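Local structure of acetyl-CoA acetyltransferase (Bacillus anthracis, 3SS6) at residues D178-R183 with A320-Y325; P203-E208 with E212-K217; L326-E329 with D333-R336. The protein probably catalyses the reversible, thiolase-type condensation of two acetyl-CoA molecules into acetoacetyl-CoA and free coenzyme A. All coordinates share one frame; numbering follows the deposited sequence. Where two conformers were deposited one is given.

Contact 1 of 3, residues D178-R183 with A320-Y325; sequences DEVALR and AFAAQY. With SO4 (sulfate ion), chain D.
Val180, Ala322 and Tyr325 carry this small, buried junction, in which helix 174-194 of the N-terminal thiolase family region meets the first turn of helix 322-332 of the C-terminal one. The CA atoms of Val180 and Ala322 are 6.0 Å apart, and both CB atoms are directed at the opposite segment. Alanine suits the place because its small methyl lets the backbones come this close. Val180 touches with CG1, which lies 3.8 Å from Ala322 CB. It is placed there by a chi1 of 163°, which turns CG1 opposite the backbone N and leaves CG2 beside that nitrogen. Val180 CG1 also comes within 4.3 Å of Tyr325 CD2, approaching the ring at a slant, so one valine branch spans one turn of the partner helix. Tyrosine suits its place by being apolar along the ring and polar at the end: its OH passes beyond the valine to hydrogen-bond Glu329 of its own helix. Where helix 322-332 begins, Phe321 occupies the N-cap position, and Gln324 OE1 turns back to accept a 2.9 Å hydrogen bond from Ala320 N. Arg183, one turn beyond Val180, does not touch the other segment; its guanidinium edge meets a sulfate, probably from the crystallisation liquor. Arg183 NH2 lies 3.1 Å from sulfate O3, while NE makes two weak hydrogen bonds, to O2 and O3. NH2 also donates to the carbonyl of Val339. No hydrogen bond crosses between the two segments, so apolar packing joins the helices here, and the polar ends of Tyr325 and Arg183 find partners beside it.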
loop_
_atom_site.group_PDB
_atom_site.type_symbol
_atom_site.label_atom_id
_atom_site.label_comp_id
_atom_site.label_asym_id
_atom_site.label_seq_id
_atom_site.Cartn_x
_atom_site.Cartn_y
_atom_site.Cartn_z
ATOM N N ASP A 178 4.198 39.208 4.118
ATOM C CA ASP A 178 4.621 39.212 2.725
ATOM C C ASP A 178 5.865 40.069 2.508
ATOM O O ASP A 178 6.644 39.811 1.587
ATOM C CB ASP A 178 3.470 39.607 1.791
ATOM C CG ASP A 178 2.440 38.492 1.645
ATOM O OD1 ASP A 178 2.747 37.360 2.084
ATOM O OD2 ASP A 178 1.342 38.746 1.094
ATOM N N GLU A 179 6.077 41.077 3.350
ATOM C CA GLU A 179 7.297 41.881 3.268
ATOM C C GLU A 179 8.504 41.044 3.669
ATOM O O GLU A 179 9.563 41.104 3.037
ATOM C CB GLU A 179 7.213 43.120 4.162
ATOM C CG GLU A 179 8.483 43.957 4.139
ATOM C CD GLU A 179 8.407 45.184 5.030
ATOM O OE1 GLU A 179 7.576 46.075 4.753
ATOM O OE2 GLU A 179 9.183 45.262 6.006
ATOM N N VAL A 180 8.336 40.263 4.732
ATOM C CA VAL A 180 9.388 39.362 5.184
ATOM C C VAL A 180 9.657 38.294 4.129
ATOM O O VAL A 180 10.813 37.949 3.864
ATOM C CB VAL A 180 9.031 38.709 6.533
ATOM C CG1 VAL A 180 9.907 37.482 6.796
ATOM C CG2 VAL A 180 9.187 39.732 7.648
ATOM N N ALA A 181 8.593 37.783 3.514
ATOM C CA ALA A 181 8.744 36.750 2.483
ATOM C C ALA A 181 9.520 37.281 1.278
ATOM O O ALA A 181 10.430 36.613 0.768
ATOM C CB ALA A 181 7.386 36.219 2.046
ATOM N N LEU A 182 9.161 38.479 0.822
ATOM C CA LEU A 182 9.839 39.073 -0.322
ATOM C C LEU A 182 11.302 39.332 0.013
ATOM O O LEU A 182 12.191 39.109 -0.813
ATOM C CB LEU A 182 9.146 40.366 -0.761
ATOM C CG LEU A 182 9.812 41.111 -1.916
ATOM C CD1 LEU A 182 9.888 40.238 -3.177
ATOM C CD2 LEU A 182 9.052 42.407 -2.184
ATOM N N ARG A 183 11.541 39.806 1.230
ATOM C CA ARG A 183 12.890 40.061 1.704
ATOM C C ARG A 183 13.717 38.783 1.679
ATOM O O ARG A 183 14.882 38.790 1.267
ATOM C CB ARG A 183 12.837 40.602 3.132
ATOM C CG ARG A 183 14.184 40.827 3.780
ATOM C CD ARG A 183 14.000 41.306 5.209
ATOM N NE ARG A 183 15.268 41.659 5.849
ATOM C CZ ARG A 183 16.049 40.805 6.499
ATOM N NH1 ARG A 183 15.712 39.522 6.595
ATOM N NH2 ARG A 183 17.182 41.239 7.048
ATOM N N ALA A 320 10.374 29.512 9.707
ATOM C CA ALA A 320 9.475 28.403 9.413
ATOM C C ALA A 320 8.228 28.948 8.703
ATOM O O ALA A 320 7.696 28.355 7.750
ATOM C CB ALA A 320 9.084 27.708 10.697
ATOM N N PHE A 321 7.762 30.089 9.200
ATOM C CA PHE A 321 6.727 30.880 8.547
ATOM C C PHE A 321 7.142 32.311 8.785
ATOM O O PHE A 321 7.756 32.615 9.807
ATOM C CB PHE A 321 5.355 30.624 9.175
ATOM C CG PHE A 321 4.962 29.184 9.155
ATOM C CD1 PHE A 321 4.214 28.676 8.106
ATOM C CD2 PHE A 321 5.390 28.327 10.161
ATOM C CE1 PHE A 321 3.869 27.332 8.068
ATOM C CE2 PHE A 321 5.053 26.981 10.129
ATOM C CZ PHE A 321 4.285 26.487 9.082
ATOM N N ALA A 322 6.840 33.195 7.844
ATOM C CA ALA A 322 7.157 34.600 8.067
ATOM C C ALA A 322 6.482 35.092 9.356
ATOM O O ALA A 322 7.068 35.863 10.120
ATOM C CB ALA A 322 6.713 35.435 6.878
ATOM N N ALA A 323 5.252 34.640 9.587
ATOM C CA ALA A 323 4.478 35.052 10.752
ATOM C C ALA A 323 5.172 34.616 12.033
ATOM O O ALA A 323 5.174 35.333 13.033
ATOM C CB ALA A 323 3.084 34.453 10.701
ATOM N N GLN A 324 5.735 33.415 12.002
ATOM C CA GLN A 324 6.414 32.882 13.173
ATOM C C GLN A 324 7.664 33.696 13.458
ATOM O O GLN A 324 7.933 34.071 14.608
ATOM C CB GLN A 324 6.739 31.402 12.954
ATOM C CG GLN A 324 7.777 30.847 13.896
ATOM C CD GLN A 324 9.191 30.928 13.345
ATOM O OE1 GLN A 324 9.420 30.811 12.134
ATOM N NE2 GLN A 324 10.153 31.123 14.241
ATOM N N TYR A 325 8.428 33.994 12.410
ATOM C CA TYR A 325 9.592 34.856 12.568
ATOM C C TYR A 325 9.177 36.218 13.154
ATOM O O TYR A 325 9.809 36.744 14.079
ATOM C CB TYR A 325 10.350 35.070 11.245
ATOM C CG TYR A 325 11.291 36.225 11.438
ATOM C CD1 TYR A 325 12.467 36.056 12.150
ATOM C CD2 TYR A 325 10.953 37.506 11.013
ATOM C CE1 TYR A 325 13.306 37.119 12.409
ATOM C CE2 TYR A 325 11.797 38.583 11.263
ATOM C CZ TYR A 325 12.967 38.375 11.968
ATOM O OH TYR A 325 13.812 39.427 12.233
HETATM S S SO4 D . 16.285 45.010 6.538
HETATM O O1 SO4 D . 16.695 46.411 6.579
HETATM O O2 SO4 D . 15.192 44.848 5.583
HETATM O O3 SO4 D . 17.421 44.186 6.135
HETATM O O4 SO4 D . 15.832 44.601 7.864
#

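Contact 2 of 3, residues P203-E208 with E212-K217; sequences PITIKE and EVVFSK
Ile204 and Phe215 exchange a pair of backbone hydrogen bonds, as do Ile206 and Val213, and together these four bonds zip strands 204-207 and 212-215 into an antiparallel beta hairpin. The short strands run at 158° to each other. Phe215 N reaches Ile204 O at 2.8 Å, and Ile206 N reaches Val213 O at 2.7 Å. Carbonyl oxygens also receive CA-H contacts, such as that of Thr205 CA on Val213 O at 3.3 Å.

The two faces differ sharply. On the packed one Ile204, Ile206 and Phe215 are buried, beta-branched or aromatic residues well suited to a strand covered by apolar neighbours, and Val213 lies at the margin. In Ile206, chi1 (-56°) sets CG1 beside the backbone N, and a chi2 of 95°, off the staggered positions, carries CD1 over to the partner strand. There Ile206 CD1 rests 3.7 Å from Phe215 CB and 4.3 Å from Val213 CG1. At the turn end, Glu208 CG meets Val213 CG2 at 4.0 Å, while the carboxylate of Glu208 bonds to Asn26.

Thr205, Lys207, Glu212 and Val214 form the other face and are exposed to solvent. Here Thr205 OG1 stands 3.9 Å from Val214 CG2. Lys207 and Glu212 lie side by side, and the lysine chain bends at its last torsion to bring Lys207 NZ within 3.2 Å of Glu212 OE2, a salt bridge whose hydrogen bond is weak. Such long charged chains are suited to an exposed surface.

The hairpin lies with its apolar face against the body of the domain: Ile204 packs on Leu32, Pro35 and Val36 of helix 29-43, and Phe215 on Pro16 of strand 7-19 and on the adjoining loop residues Ala23 and Leu24.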
loop_
_atom_site.group_PDB
_atom_site.type_symbol
_atom_site.label_atom_id
_atom_site.label_comp_id
_atom_site.label_asym_id
_atom_site.label_seq_id
_atom_site.Cartn_x
_atom_site.Cartn_y
_atom_site.Cartn_z
ATOM N N PRO A 203 28.891 20.791 -3.872
ATOM C CA PRO A 203 27.991 20.317 -4.930
ATOM C C PRO A 203 27.683 18.836 -4.768
ATOM O O PRO A 203 28.538 18.057 -4.334
ATOM C CB PRO A 203 28.792 20.557 -6.211
ATOM C CG PRO A 203 30.212 20.638 -5.764
ATOM C CD PRO A 203 30.173 21.272 -4.410
ATOM N N ILE A 204 26.459 18.452 -5.105
ATOM C CA ILE A 204 26.047 17.064 -4.990
ATOM C C ILE A 204 25.910 16.505 -6.394
ATOM O O ILE A 204 25.284 17.131 -7.243
ATOM C CB ILE A 204 24.677 16.952 -4.307
ATOM C CG1 ILE A 204 24.678 17.692 -2.955
ATOM C CG2 ILE A 204 24.250 15.476 -4.166
ATOM C CD1 ILE A 204 25.622 17.091 -1.921
ATOM N N THR A 205 26.495 15.334 -6.640
ATOM C CA THR A 205 26.346 14.686 -7.940
ATOM C C THR A 205 25.276 13.622 -7.808
ATOM O O THR A 205 25.411 12.696 -7.007
ATOM C CB THR A 205 27.669 14.063 -8.443
ATOM O OG1 THR A 205 28.647 15.094 -8.651
ATOM C CG2 THR A 205 27.442 13.326 -9.766
ATOM N N ILE A 206 24.185 13.786 -8.551
ATOM C CA ILE A 206 23.100 12.817 -8.530
ATOM C C ILE A 206 23.228 11.903 -9.729
ATOM O O ILE A 206 23.214 12.362 -10.871
ATOM C CB ILE A 206 21.700 13.478 -8.563
ATOM C CG1 ILE A 206 21.533 14.465 -7.406
ATOM C CG2 ILE A 206 20.597 12.424 -8.474
ATOM C CD1 ILE A 206 21.848 15.897 -7.754
ATOM N N LYS A 207 23.354 10.607 -9.470
ATOM C CA LYS A 207 23.420 9.648 -10.555
ATOM C C LYS A 207 22.004 9.260 -10.942
ATOM O O LYS A 207 21.372 8.435 -10.273
ATOM C CB LYS A 207 24.237 8.415 -10.153
ATOM C CG LYS A 207 25.690 8.724 -9.804
ATOM C CD LYS A 207 26.583 7.504 -9.987
ATOM C CE LYS A 207 27.990 7.766 -9.468
ATOM N NZ LYS A 207 28.621 8.950 -10.120
ATOM N N GLU A 208 21.497 9.874 -12.008
ATOM C CA GLU A 208 20.158 9.572 -12.496
ATOM C C GLU A 208 20.249 8.408 -13.461
ATOM O O GLU A 208 21.334 7.874 -13.698
ATOM C CB GLU A 208 19.512 10.791 -13.167
ATOM C CG GLU A 208 19.424 12.047 -12.285
ATOM C CD GLU A 208 18.393 11.945 -11.160
ATOM O OE1 GLU A 208 17.928 10.823 -10.851
ATOM O OE2 GLU A 208 18.048 13.000 -10.578
ATOM N N GLU A 212 24.328 12.087 -15.150
ATOM C CA GLU A 212 24.644 12.552 -13.813
ATOM C C GLU A 212 24.373 14.045 -13.753
ATOM O O GLU A 212 24.724 14.786 -14.665
ATOM C CB GLU A 212 26.105 12.251 -13.466
ATOM C CG GLU A 212 26.421 10.768 -13.469
ATOM C CD GLU A 212 27.870 10.461 -13.140
ATOM O OE1 GLU A 212 28.594 11.381 -12.700
ATOM O OE2 GLU A 212 28.281 9.293 -13.327
ATOM N N VAL A 213 23.723 14.478 -12.683
ATOM C CA VAL A 213 23.417 15.892 -12.506
ATOM C C VAL A 213 24.297 16.459 -11.400
ATOM O O VAL A 213 24.382 15.880 -10.317
ATOM C CB VAL A 213 21.921 16.070 -12.137
ATOM C CG1 VAL A 213 21.612 17.515 -11.773
ATOM C CG2 VAL A 213 21.031 15.600 -13.274
ATOM N N VAL A 214 24.959 17.584 -11.665
ATOM C CA VAL A 214 25.741 18.241 -10.624
ATOM C C VAL A 214 24.957 19.431 -10.086
ATOM O O VAL A 214 24.782 20.438 -10.772
ATOM C CB VAL A 214 27.119 18.702 -11.125
ATOM C CG1 VAL A 214 27.886 19.350 -9.981
ATOM C CG2 VAL A 214 27.895 17.518 -11.675
ATOM N N PHE A 215 24.485 19.287 -8.852
ATOM C CA PHE A 215 23.625 20.261 -8.202
ATOM C C PHE A 215 24.473 21.141 -7.291
ATOM O O PHE A 215 25.031 20.658 -6.305
ATOM C CB PHE A 215 22.582 19.491 -7.379
ATOM C CG PHE A 215 21.642 20.361 -6.603
ATOM C CD1 PHE A 215 20.904 21.357 -7.232
ATOM C CD2 PHE A 215 21.463 20.152 -5.241
ATOM C CE1 PHE A 215 20.020 22.148 -6.510
ATOM C CE2 PHE A 215 20.574 20.921 -4.513
ATOM C CZ PHE A 215 19.856 21.936 -5.146
ATOM N N SER A 216 24.565 22.431 -7.617
ATOM C CA SER A 216 25.528 23.292 -6.947
ATOM C C SER A 216 24.943 24.611 -6.436
ATOM O O SER A 216 25.647 25.360 -5.755
ATOM C CB SER A 216 26.732 23.557 -7.860
ATOM O OG SER A 216 26.330 24.268 -9.014
ATOM N N LYS A 217 23.675 24.884 -6.746
ATOM C CA LYS A 217 23.051 26.151 -6.360
ATOM C C LYS A 217 21.681 25.945 -5.716
ATOM O O LYS A 217 20.874 25.144 -6.195
ATOM C CB LYS A 217 22.894 27.069 -7.572
ATOM C CG LYS A 217 24.151 27.181 -8.433
ATOM C CD LYS A 217 25.241 28.004 -7.762
ATOM C CE LYS A 217 24.870 29.482 -7.730
ATOM N NZ LYS A 217 25.985 30.364 -7.276
#

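Contact 3 of 3, residues L326-E329 with D333-R336; sequences LAVE and DLDR. Unlike the reference sequence in segment 333-336: Asp333 (reference Gly).
Leu334 N donates back to Glu329 O at 3.0 Å, in the carbonyl plane and on a lone pair, as the chain leaves helix 322-332 through a Schellman motif. Asp333 is the C-prime residue of this motif and takes a positive phi of 50°, although the reference sequence has glycine here, the residue that most readily accepts such an angle. The turn brings Leu334 back over the end of the helix. Leucine fits here as an apolar cover: Leu334 CD1 lies 4.0 Å from Glu329 CA and near Val328 CG1, while Leu309 of another loop meets it too.

The polar side of the turn is held by Glu329 and Arg336. Arg336 bends at chi3 (-67°) and offers its NE side edge-on, so that two nitrogens grip one carboxylate. Arg336 NE bonds to Glu329 OE1 at 2.9 Å, almost straight, and Arg336 NH2 to Glu329 OE2 at 3.0 Å. Both oxygens use their syn lone pairs, and the two planes are 24° apart, nearly coplanar, as suits a side-on bidentate pair. Glu329 OE1 is also the atom that Tyr325 OH binds. In one of the two conformers of Glu179, Arg336 NH1 meets that acid as well; arginine, with donors on several edges, can serve both. Beside this polar grip, Leu326 crosses the guanidinium obliquely, its CD2 methyl 3.4 Å from Arg336 NH2.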
loop_
_atom_site.group_PDB
_atom_site.type_symbol
_atom_site.label_atom_id
_atom_site.label_comp_id
_atom_site.label_asym_id
_atom_site.label_seq_id
_atom_site.Cartn_x
_atom_site.Cartn_y
_atom_site.Cartn_z
ATOM N N LEU A 326 8.114 36.795 12.606
ATOM C CA LEU A 326 7.654 38.109 13.049
ATOM C C LEU A 326 7.280 38.129 14.530
ATOM O O LEU A 326 7.541 39.114 15.222
ATOM C CB LEU A 326 6.498 38.597 12.175
ATOM C CG LEU A 326 6.961 39.104 10.804
ATOM C CD1 LEU A 326 5.833 39.045 9.781
ATOM C CD2 LEU A 326 7.497 40.534 10.926
ATOM N N ALA A 327 6.687 37.040 15.020
ATOM C CA ALA A 327 6.345 36.961 16.439
ATOM C C ALA A 327 7.609 37.030 17.288
ATOM O O ALA A 327 7.647 37.730 18.296
ATOM C CB ALA A 327 5.559 35.684 16.744
ATOM N N VAL A 328 8.641 36.301 16.881
ATOM C CA VAL A 328 9.921 36.339 17.591
ATOM C C VAL A 328 10.538 37.733 17.523
ATOM O O VAL A 328 10.993 38.269 18.530
ATOM C CB VAL A 328 10.918 35.314 17.020
ATOM C CG1 VAL A 328 12.275 35.463 17.681
ATOM C CG2 VAL A 328 10.389 33.896 17.232
ATOM N N GLU A 329 10.544 38.319 16.330
ATOM C CA GLU A 329 11.068 39.677 16.157
ATOM C C GLU A 329 10.381 40.695 17.073
ATOM O O GLU A 329 11.036 41.524 17.707
ATOM C CB GLU A 329 10.947 40.119 14.700
ATOM C CG GLU A 329 11.514 41.513 14.446
ATOM C CD GLU A 329 11.377 41.938 13.002
ATOM O OE1 GLU A 329 12.279 41.611 12.204
ATOM O OE2 GLU A 329 10.364 42.597 12.676
ATOM N N ASP A 333 12.049 42.341 20.228
ATOM C CA ASP A 333 12.357 43.645 19.636
ATOM C C ASP A 333 13.699 43.621 18.901
ATOM O O ASP A 333 14.583 44.432 19.177
ATOM C CB ASP A 333 12.346 44.748 20.701
ATOM C CG ASP A 333 12.357 46.147 20.100
ATOM O OD1 ASP A 333 12.001 46.304 18.914
ATOM O OD2 ASP A 333 12.713 47.095 20.827
ATOM N N LEU A 334 13.843 42.685 17.969
ATOM C CA LEU A 334 15.087 42.527 17.224
ATOM C C LEU A 334 15.302 43.646 16.211
ATOM O O LEU A 334 14.342 44.228 15.696
ATOM C CB LEU A 334 15.104 41.193 16.474
ATOM C CG LEU A 334 14.987 39.919 17.303
ATOM C CD1 LEU A 334 14.938 38.724 16.380
ATOM C CD2 LEU A 334 16.146 39.803 18.286
ATOM N N ASP A 335 16.571 43.926 15.924
ATOM C CA ASP A 335 16.952 44.798 14.819
ATOM C C ASP A 335 17.040 43.973 13.544
ATOM O O ASP A 335 18.007 43.244 13.333
ATOM C CB ASP A 335 18.312 45.443 15.101
ATOM C CG ASP A 335 18.770 46.363 13.979
ATOM O OD1 ASP A 335 18.112 46.399 12.915
ATOM O OD2 ASP A 335 19.800 47.051 14.158
ATOM N N ARG A 336 16.032 44.083 12.682
ATOM C CA ARG A 336 15.969 43.205 11.513
ATOM C C ARG A 336 17.210 43.310 10.619
ATOM O O ARG A 336 17.560 42.355 9.923
ATOM C CB ARG A 336 14.700 43.480 10.699
ATOM C CG ARG A 336 14.476 42.479 9.571
ATOM C CD ARG A 336 13.251 42.853 8.733
ATOM N NE ARG A 336 12.016 42.732 9.502
ATOM C CZ ARG A 336 10.807 43.014 9.028
ATOM N NH1 ARG A 336 10.668 43.435 7.778
ATOM N NH2 ARG A 336 9.736 42.879 9.805
#

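Contacts 1 and 3 share helix 322-332, and their centres are 11 Å apart: contact 1 lies at its start, contact 3 at its end. They touch directly, with Val180 CG2 packed against Leu326 CD2. Contact 2 stands apart, its centre 30 Å from the centre of contact 1 and 37 Å from that of contact 3, across the chain's centre from the latter. Along the chain the hairpin comes soon after helix 174-194 and is nested in the loop that contact 1 closes; contact 3 follows. Contact 1 thus ties the N-terminal thiolase family region to the C-terminal one, while contacts 2 and 3 are local turns, one in each.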